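Local coordinates for protein Non-sulfated chondroitin lyase E66 (Autographa californica nucleopolyhedrovirus, PDB 3VSN) that cleaves non-sulfated chondroitin as a lyase of the viral envelope and is essential for oral infectivity, perhaps by digesting chondroitin sulfate in the peritrophic matrix of the host midgut, at residues Lys585-Tyr590 against Thr622-Pro627. Numbering follows the deposited sequence.
Sequences KALFNY and TSIGEP
Lys585 reaches from its strand to the C-terminal end of a helix, where its ammonium group makes two polar contacts. Lys585 NZ donates to the backbone oxygen Ile624 O at 2.9 Å, arriving almost in line with the carbonyl (C=O...N angle 169°). It also forms a salt bridge to Glu626 OE2, 2.8 Å from NZ, on the anti side of the carboxylate and 20° out of its plane. Extended beyond CG, the lysine chain carries NZ to the helix end, and Glu626 comes to meet it from the opposite direction. Glu626 OE2 is shared with Lys596 in a second salt bridge, an arrangement that would be expected to stabilise the carboxylate as an anion.

The apolar part of the contact is carried by Ile624 and Leu587. Ile624 packs its CD1 against Lys585 CD at 4.0 Å, while its other branch, CG2, sits 4.0 Å from Leu587 CB. With CG anti to the backbone N (chi1 -175°), Leu587 sets both methyls against Ser623, CD1 lying 3.9 Å from Ser623 CB. Ser623 OG turns instead to Asn575 and Asn619 O.

A Schellman motif with Gly625 at C-prime ends helix 614-623, bringing Ile624 O and Glu626 together before the lysine. The helix end packs on one face of the antiparallel sheet containing strands 575-579, 584-589 and 592-597; Ile624 also touches Tyr577 and Met594, whereas Ala586 and Phe588 face strand 440-449.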
loop_
_atom_site.group_PDB
_atom_site.type_symbol
_atom_site.label_atom_id
_atom_site.label_comp_id
_atom_site.label_asym_id
_atom_site.label_seq_id
_atom_site.Cartn_x
_atom_site.Cartn_y
_atom_site.Cartn_z
ATOM N N LYS A 585 13.615 -22.927 8.441
ATOM C CA LYS A 585 14.519 -23.275 7.348
ATOM C C LYS A 585 13.852 -22.889 6.036
ATOM O O LYS A 585 12.631 -23.002 5.897
ATOM C CB LYS A 585 14.825 -24.778 7.334
ATOM C CG LYS A 585 15.737 -25.283 8.450
ATOM C CD LYS A 585 16.001 -26.776 8.286
ATOM C CE LYS A 585 16.930 -27.332 9.364
ATOM N NZ LYS A 585 17.360 -28.726 9.035
ATOM N N ALA A 586 14.644 -22.427 5.078
ATOM C CA ALA A 586 14.110 -22.106 3.762
ATOM C C ALA A 586 15.012 -22.660 2.676
ATOM O O ALA A 586 16.217 -22.830 2.884
ATOM C CB ALA A 586 13.930 -20.601 3.600
ATOM N N LEU A 587 14.424 -22.945 1.520
ATOM C CA LEU A 587 15.188 -23.394 0.375
ATOM C C LEU A 587 14.758 -22.634 -0.858
ATOM O O LEU A 587 13.570 -22.571 -1.177
ATOM C CB LEU A 587 15.012 -24.897 0.142
ATOM C CG LEU A 587 15.885 -25.466 -0.982
ATOM C CD1 LEU A 587 17.353 -25.497 -0.569
ATOM C CD2 LEU A 587 15.413 -26.856 -1.369
ATOM N N PHE A 588 15.738 -22.047 -1.531
ATOM C CA PHE A 588 15.522 -21.433 -2.823
ATOM C C PHE A 588 16.205 -22.347 -3.827
ATOM O O PHE A 588 17.416 -22.549 -3.762
ATOM C CB PHE A 588 16.139 -20.028 -2.866
ATOM C CG PHE A 588 15.603 -19.089 -1.815
ATOM C CD1 PHE A 588 14.484 -18.299 -2.074
ATOM C CD2 PHE A 588 16.220 -18.985 -0.568
ATOM C CE1 PHE A 588 13.986 -17.427 -1.111
ATOM C CE2 PHE A 588 15.723 -18.116 0.402
ATOM C CZ PHE A 588 14.606 -17.340 0.127
ATOM N N ASN A 589 15.431 -22.931 -4.728
ATOM C CA ASN A 589 16.001 -23.779 -5.776
ATOM C C ASN A 589 15.214 -23.567 -7.052
ATOM O O ASN A 589 14.392 -24.397 -7.437
ATOM C CB ASN A 589 16.012 -25.259 -5.374
ATOM C CG ASN A 589 16.818 -26.123 -6.337
ATOM O OD1 ASN A 589 17.776 -25.654 -6.959
ATOM N ND2 ASN A 589 16.434 -27.389 -6.464
ATOM N N TYR A 590 15.465 -22.428 -7.689
ATOM C CA TYR A 590 14.671 -21.991 -8.829
ATOM C C TYR A 590 14.327 -23.145 -9.781
ATOM O O TYR A 590 15.230 -23.852 -10.232
ATOM C CB TYR A 590 15.364 -20.854 -9.589
ATOM C CG TYR A 590 14.386 -20.193 -10.511
ATOM C CD1 TYR A 590 14.206 -20.659 -11.810
ATOM C CD2 TYR A 590 13.575 -19.161 -10.058
ATOM C CE1 TYR A 590 13.268 -20.085 -12.650
ATOM C CE2 TYR A 590 12.636 -18.579 -10.886
ATOM C CZ TYR A 590 12.490 -19.043 -12.179
ATOM O OH TYR A 590 11.558 -18.467 -12.998
ATOM N N THR A 622 16.182 -33.225 1.373
ATOM C CA THR A 622 17.593 -33.631 1.370
ATOM C C THR A 622 18.523 -32.407 1.457
ATOM O O THR A 622 19.473 -32.391 2.247
ATOM C CB THR A 622 17.919 -34.491 0.123
ATOM O OG1 THR A 622 17.067 -35.648 0.101
ATOM C CG2 THR A 622 19.381 -34.940 0.115
ATOM N N SER A 623 18.229 -31.377 0.666
ATOM C CA SER A 623 19.035 -30.150 0.659
ATOM C C SER A 623 19.069 -29.418 2.003
ATOM O O SER A 623 20.100 -28.854 2.373
ATOM C CB SER A 623 18.571 -29.208 -0.450
ATOM O OG SER A 623 18.895 -29.750 -1.720
ATOM N N ILE A 624 17.959 -29.435 2.736
ATOM C CA ILE A 624 17.908 -28.781 4.053
ATOM C C ILE A 624 18.361 -29.709 5.191
ATOM O O ILE A 624 18.215 -29.377 6.367
ATOM C CB ILE A 624 16.520 -28.153 4.353
ATOM C CG1 ILE A 624 15.445 -29.238 4.504
ATOM C CG2 ILE A 624 16.152 -27.132 3.282
ATOM C CD1 ILE A 624 14.226 -28.799 5.292
ATOM N N GLY A 625 18.905 -30.870 4.834
ATOM C CA GLY A 625 19.527 -31.771 5.807
ATOM C C GLY A 625 18.573 -32.724 6.497
ATOM O O GLY A 625 18.893 -33.276 7.550
ATOM N N GLU A 626 17.398 -32.924 5.906
ATOM C CA GLU A 626 16.395 -33.814 6.493
ATOM C C GLU A 626 15.867 -34.818 5.452
ATOM O O GLU A 626 14.681 -34.808 5.111
ATOM C CB GLU A 626 15.275 -32.992 7.148
ATOM C CG GLU A 626 15.798 -31.959 8.146
ATOM C CD GLU A 626 14.711 -31.249 8.930
ATOM O OE1 GLU A 626 13.756 -31.920 9.368
ATOM O OE2 GLU A 626 14.826 -30.017 9.126
ATOM N N PRO A 627 16.759 -35.704 4.955
ATOM C CA PRO A 627 16.440 -36.543 3.790
ATOM C C PRO A 627 15.292 -37.535 4.000
ATOM O O PRO A 627 14.610 -37.884 3.035
ATOM C CB PRO A 627 17.751 -37.288 3.520
ATOM C CG PRO A 627 18.458 -37.303 4.836
ATOM C CD PRO A 627 18.107 -35.996 5.484
#